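Local coordinates for pirin-like protein YhaK (PDB 2VEC) that is a cytoplasmic, monomeric bicupin of the pirin family that lacks quercetin 2,3-dioxygenase activity and is probably sensitive to its redox surroundings through a reactive cysteine, at residues C33-Y38 / D244-A249; Q207-K212 / R248-D253. One frame throughout, in Å; residues are numbered along the deposited sequence. Where two conformers were deposited one is given.

Contact 1. Residues C33-Y38 / D244-A249; sequences CGQADY and DSPLRA
Gln35 and Ser245 bring the two backbones closest, 5.1 Å between their CA atoms, where the irregular loop 33-38 lies against the turn 244-246 that leads into strand 247-254. This joins the two halves of the bicupin: the loop comes from the N-terminal pirin region, the turn from the C-terminal cupin. It is a small surface contact, burying 168 Å² in all.

Two hydrogen bonds cross it. In the first, Gln35 NE2 donates to Asp244 O at 2.9 Å. The CA-CB bond of Gln35 points away from the turn, but the chain bends back at chi2 (-35°) and returns the amide to it. The acceptor lies in the plane of that amide, and NE2 in turn sits on a lone pair of the carbonyl. The bond is nonetheless bent, with 137° at the hydrogen. The amide nitrogen also lies close against Ser245, NE2 being 3.1 Å from Ser245 CB. Its oxygen goes to the proline: Gln35 OE1 is 3.3 Å from Pro246 CD. The glutamine chain and the proline ring cross at about a right angle.

In the second bond, Ser245 OG donates to Gly34 O at 3.2 Å. The hydroxyl stands well above the plane of that carbonyl. It is also hydrogen-bonded to Lys212 N, so one serine oxygen ties the N-terminal loop and the 207-212 corner together. The peptide bond before Gly34 is cis, and Cys33 forms the disulfide with Cys227, a covalent link between the halves beside the polar one. The carboxylate of Asp244 turns off to His214. On the proline, CD also lies 3.4 Å from Gln35 O.

Contact 2. Residues Q207-K212 / R248-D253; sequences QSIHGK and RALLID
Ile209 and His210 both face Arg248, which makes a classic beta bulge at the end of an antiparallel pairing between strands 203-208 and 247-254 of the C-terminal cupin. Before the bulge, Gln207 and Leu250 form a hydrogen-bonded pair: Gln207 N donates to Leu250 O at 3.0 Å, and Leu250 N returns the bond to Gln207 O. Ser208 and Ala249 follow as a non-hydrogen-bonded pair. At the bulge, Arg248 O accepts from Ile209 N at 2.8 Å and from His210 N at 3.0 Å. Both donors come from the same face of its carbonyl plane. Arg248 N closes the pattern on His210 O.

In one of the two His210 conformers, the arginine side chain crosses the ring at a slant, dropping from above its plane at CB past CD2 and NE2. Arg248 CB meets His210 CD2 at 3.7 Å. Arg248 CG and CD lie 3.4 and 3.5 Å from His210 NE2. Arg248 N sits over one face of the ring. This packing may hold only part of the time. The chain then bends at chi3 (63°). Its NE leaves the ring to hydrogen-bond His186 NE2 on strand 183-189. The guanidinium plane is steep to the imidazole, 77° apart.

Ile209 CD1 packs on Leu250 CD2 at 4.0 Å. Ser208 OG donates to Gly211 O at 2.6 Å.

Two N-H groups thus share one carbonyl oxygen, which takes up the extra residue without a break in the pairing. In this conformer the histidine meets the methylene part of the arginine, while the polar NE finds its partner on the next strand.

The centres of contacts 1 and 2 lie 10 Å apart, on the same side of the chain's centre. Along the chain, loop 33-38 comes first, then 207-212, then 244-249 and 248-253, which overlap at Arg248 and Ala249. Strand 247-254 is common to them: contact 1 holds the turn before it, and contact 2 pairs it with its sheet neighbour, strand 203-208. They also touch directly. Asp244 N is probably hydrogen-bonded to Lys212 O, and Asp37 OD2 to Gly211 N, its carboxylate also taking a salt bridge from Arg31. The N-terminal loop is therefore fastened both to the turn that precedes the strand and to the bulged corner beside it, on the C-terminal cupin.

Contact 1. Residues C33-Y38 / D244-A249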
loop_
_atom_site.group_PDB
_atom_site.type_symbol
_atom_site.label_atom_id
_atom_site.label_comp_id
_atom_site.label_asym_id
_atom_site.label_seq_id
_atom_site.Cartn_x
_atom_site.Cartn_y
_atom_site.Cartn_z
ATOM N N CYS A 33 -11.785 5.797 -16.241
ATOM C CA CYS A 33 -11.723 6.999 -15.361
ATOM C C CYS A 33 -12.768 8.057 -15.839
ATOM O O CYS A 33 -13.363 7.887 -16.905
ATOM C CB CYS A 33 -10.274 7.551 -15.315
ATOM S SG CYS A 33 -9.748 8.554 -13.847
ATOM N N GLY A 34 -13.039 9.123 -15.084
ATOM C CA GLY A 34 -12.464 9.385 -13.780
ATOM C C GLY A 34 -13.454 9.316 -12.645
ATOM O O GLY A 34 -13.095 8.844 -11.526
ATOM N N GLN A 35 -14.679 9.786 -12.944
ATOM C CA GLN A 35 -15.773 9.935 -11.966
ATOM C C GLN A 35 -16.198 8.622 -11.339
ATOM O O GLN A 35 -16.204 8.502 -10.107
ATOM C CB GLN A 35 -16.981 10.673 -12.551
ATOM C CG GLN A 35 -16.988 12.202 -12.297
ATOM C CD GLN A 35 -16.396 12.581 -10.922
ATOM O OE1 GLN A 35 -16.986 12.241 -9.877
ATOM N NE2 GLN A 35 -15.223 13.301 -10.931
ATOM N N ALA A 36 -16.531 7.643 -12.179
ATOM C CA ALA A 36 -16.863 6.297 -11.703
ATOM C C ALA A 36 -15.626 5.402 -11.560
ATOM O O ALA A 36 -15.557 4.593 -10.633
ATOM C CB ALA A 36 -17.872 5.652 -12.609
ATOM N N ASP A 37 -14.662 5.561 -12.473
ATOM C CA ASP A 37 -13.485 4.680 -12.554
ATOM C C ASP A 37 -13.958 3.206 -12.515
ATOM O O ASP A 37 -13.467 2.398 -11.719
ATOM C CB ASP A 37 -12.490 5.030 -11.422
ATOM C CG ASP A 37 -11.144 4.331 -11.565
ATOM O OD1 ASP A 37 -10.879 3.733 -12.624
ATOM O OD2 ASP A 37 -10.326 4.396 -10.614
ATOM N N TYR A 38 -14.912 2.872 -13.397
ATOM C CA TYR A 38 -15.734 1.667 -13.222
ATOM C C TYR A 38 -14.979 0.354 -13.012
ATOM O O TYR A 38 -15.303 -0.402 -12.083
ATOM C CB TYR A 38 -16.798 1.520 -14.318
ATOM C CG TYR A 38 -18.096 2.203 -13.973
ATOM C CD1 TYR A 38 -18.725 1.976 -12.740
ATOM C CD2 TYR A 38 -18.707 3.076 -14.879
ATOM C CE1 TYR A 38 -19.945 2.605 -12.421
ATOM C CE2 TYR A 38 -19.916 3.708 -14.577
ATOM C CZ TYR A 38 -20.528 3.469 -13.346
ATOM O OH TYR A 38 -21.725 4.101 -13.055
ATOM N N ASP A 244 -10.751 14.764 -6.729
ATOM C CA ASP A 244 -11.381 15.264 -7.930
ATOM C C ASP A 244 -12.458 14.351 -8.448
ATOM O O ASP A 244 -13.108 14.671 -9.448
ATOM C CB ASP A 244 -10.336 15.477 -9.002
ATOM C CG ASP A 244 -9.390 16.565 -8.640
ATOM O OD1 ASP A 244 -9.875 17.658 -8.296
ATOM O OD2 ASP A 244 -8.176 16.308 -8.648
ATOM N N SER A 245 -12.642 13.224 -7.757
ATOM C CA SER A 245 -13.789 12.333 -7.915
ATOM C C SER A 245 -13.839 11.513 -6.627
ATOM O O SER A 245 -12.951 11.673 -5.781
ATOM C CB SER A 245 -13.597 11.402 -9.110
ATOM O OG SER A 245 -12.448 10.568 -8.953
ATOM N N PRO A 246 -14.836 10.617 -6.465
ATOM C CA PRO A 246 -14.748 9.722 -5.293
ATOM C C PRO A 246 -13.410 8.990 -5.297
ATOM O O PRO A 246 -12.988 8.523 -6.348
ATOM C CB PRO A 246 -15.917 8.757 -5.500
ATOM C CG PRO A 246 -16.925 9.558 -6.327
ATOM C CD PRO A 246 -16.064 10.388 -7.263
ATOM N N LEU A 247 -12.727 8.921 -4.154
ATOM C CA LEU A 247 -11.313 8.577 -4.156
ATOM C C LEU A 247 -10.978 7.516 -3.102
ATOM O O LEU A 247 -11.504 7.562 -1.993
ATOM C CB LEU A 247 -10.517 9.841 -3.836
ATOM C CG LEU A 247 -9.009 9.710 -3.658
ATOM C CD1 LEU A 247 -8.365 9.491 -5.021
ATOM C CD2 LEU A 247 -8.453 10.936 -2.930
ATOM N N ARG A 248 -10.111 6.562 -3.456
ATOM C CA ARG A 248 -9.378 5.809 -2.446
ATOM C C ARG A 248 -7.923 5.960 -2.855
ATOM O O ARG A 248 -7.595 5.804 -4.053
ATOM C CB ARG A 248 -9.770 4.349 -2.405
ATOM C CG ARG A 248 -11.089 4.093 -1.666
ATOM C CD ARG A 248 -11.318 2.600 -1.542
ATOM N NE ARG A 248 -10.306 1.896 -0.752
ATOM C CZ ARG A 248 -10.405 0.597 -0.481
ATOM N NH1 ARG A 248 -11.483 -0.071 -0.941
ATOM N NH2 ARG A 248 -9.467 -0.011 0.229
ATOM N N ALA A 249 -7.060 6.273 -1.888
ATOM C CA ALA A 249 -5.665 6.501 -2.189
ATOM C C ALA A 249 -4.776 6.071 -1.030
ATOM O O ALA A 249 -5.261 5.857 0.098
ATOM C CB ALA A 249 -5.439 8.007 -2.476
#

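Contact 2. Residues Q207-K212 / R248-D253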
loop_
_atom_site.group_PDB
_atom_site.type_symbol
_atom_site.label_atom_id
_atom_site.label_comp_id
_atom_site.label_asym_id
_atom_site.label_seq_id
_atom_site.Cartn_x
_atom_site.Cartn_y
_atom_site.Cartn_z
ATOM N N GLN A 207 -0.569 7.289 -4.203
ATOM C CA GLN A 207 -1.086 6.273 -5.114
ATOM C C GLN A 207 -2.590 6.395 -5.219
ATOM O O GLN A 207 -3.279 6.418 -4.201
ATOM C CB GLN A 207 -0.681 4.842 -4.665
ATOM C CG GLN A 207 -1.251 3.736 -5.592
ATOM C CD GLN A 207 -0.667 3.852 -7.005
ATOM O OE1 GLN A 207 0.532 4.100 -7.150
ATOM N NE2 GLN A 207 -1.489 3.686 -8.026
ATOM N N SER A 208 -3.106 6.471 -6.443
ATOM C CA SER A 208 -4.533 6.361 -6.647
ATOM C C SER A 208 -4.899 4.865 -6.622
ATOM O O SER A 208 -4.362 4.076 -7.455
ATOM C CB SER A 208 -4.909 6.993 -7.995
ATOM O OG SER A 208 -6.193 6.489 -8.429
ATOM N N ILE A 209 -5.779 4.472 -5.692
ATOM C CA ILE A 209 -6.353 3.124 -5.744
ATOM C C ILE A 209 -7.552 3.168 -6.696
ATOM O O ILE A 209 -7.673 2.339 -7.630
ATOM C CB ILE A 209 -6.765 2.614 -4.353
ATOM C CG1 ILE A 209 -5.515 2.427 -3.444
ATOM C CG2 ILE A 209 -7.526 1.259 -4.468
ATOM C CD1 ILE A 209 -5.934 2.250 -1.921
ATOM N N HIS A 210 -8.434 4.136 -6.434
ATOM C CA HIS A 210 -9.430 4.497 -7.430
ATOM C C HIS A 210 -9.830 5.947 -7.302
ATOM O O HIS A 210 -9.772 6.571 -6.254
ATOM C CB HIS A 210 -10.627 3.554 -7.475
ATOM C CG HIS A 210 -11.584 3.715 -6.338
ATOM N ND1 HIS A 210 -12.539 4.708 -6.301
ATOM C CD2 HIS A 210 -11.754 2.986 -5.215
ATOM C CE1 HIS A 210 -13.254 4.589 -5.197
ATOM N NE2 HIS A 210 -12.806 3.545 -4.526
ATOM N N GLY A 211 -10.054 6.524 -8.476
ATOM C CA GLY A 211 -10.345 7.961 -8.603
ATOM C C GLY A 211 -9.129 8.853 -8.802
ATOM O O GLY A 211 -7.974 8.413 -8.795
ATOM N N LYS A 212 -9.405 10.130 -9.019
ATOM C CA LYS A 212 -8.367 11.091 -9.362
ATOM C C LYS A 212 -8.302 12.148 -8.260
ATOM O O LYS A 212 -9.284 12.376 -7.551
ATOM C CB LYS A 212 -8.656 11.714 -10.722
ATOM C CG LYS A 212 -10.013 12.299 -10.849
ATOM C CD LYS A 212 -10.269 12.813 -12.291
ATOM C CE LYS A 212 -11.759 12.968 -12.548
ATOM N NZ LYS A 212 -11.976 13.911 -13.708
ATOM N N ARG A 248 -10.111 6.562 -3.456
ATOM C CA ARG A 248 -9.378 5.809 -2.446
ATOM C C ARG A 248 -7.923 5.960 -2.855
ATOM O O ARG A 248 -7.595 5.804 -4.053
ATOM C CB ARG A 248 -9.770 4.349 -2.405
ATOM C CG ARG A 248 -11.089 4.093 -1.666
ATOM C CD ARG A 248 -11.318 2.600 -1.542
ATOM N NE ARG A 248 -10.306 1.896 -0.752
ATOM C CZ ARG A 248 -10.405 0.597 -0.481
ATOM N NH1 ARG A 248 -11.483 -0.071 -0.941
ATOM N NH2 ARG A 248 -9.467 -0.011 0.229
ATOM N N ALA A 249 -7.060 6.273 -1.888
ATOM C CA ALA A 249 -5.665 6.501 -2.189
ATOM C C ALA A 249 -4.776 6.071 -1.030
ATOM O O ALA A 249 -5.261 5.857 0.098
ATOM C CB ALA A 249 -5.439 8.007 -2.476
ATOM N N LEU A 250 -3.479 6.048 -1.283
ATOM C CA LEU A 250 -2.507 5.839 -0.218
ATOM C C LEU A 250 -1.556 7.018 -0.234
ATOM O O LEU A 250 -1.268 7.577 -1.312
ATOM C CB LEU A 250 -1.650 4.599 -0.517
ATOM C CG LEU A 250 -2.348 3.239 -0.547
ATOM C CD1 LEU A 250 -1.347 2.110 -0.889
ATOM C CD2 LEU A 250 -3.097 2.921 0.763
ATOM N N LEU A 251 -1.065 7.393 0.947
ATOM C CA LEU A 251 0.054 8.314 1.015
ATOM C C LEU A 251 1.071 7.589 1.872
ATOM O O LEU A 251 0.756 7.148 3.011
ATOM C CB LEU A 251 -0.309 9.653 1.665
ATOM C CG LEU A 251 0.841 10.703 1.660
ATOM C CD1 LEU A 251 0.298 12.136 1.625
ATOM C CD2 LEU A 251 1.701 10.520 2.940
ATOM N N ILE A 252 2.269 7.428 1.310
ATOM C CA ILE A 252 3.348 6.732 2.033
ATOM C C ILE A 252 4.425 7.726 2.386
ATOM O O ILE A 252 4.946 8.413 1.505
ATOM C CB ILE A 252 3.980 5.607 1.196
ATOM C CG1 ILE A 252 2.913 4.922 0.329
ATOM C CG2 ILE A 252 4.780 4.658 2.133
ATOM C CD1 ILE A 252 3.400 3.677 -0.541
ATOM N N ASP A 253 4.768 7.801 3.674
ATOM C CA ASP A 253 5.741 8.767 4.174
ATOM C C ASP A 253 7.033 7.969 4.343
ATOM O O ASP A 253 7.087 7.015 5.136
ATOM C CB ASP A 253 5.151 9.263 5.518
ATOM C CG ASP A 253 6.087 10.089 6.355
ATOM O OD1 ASP A 253 7.322 10.140 6.129
ATOM O OD2 ASP A 253 5.556 10.697 7.348
#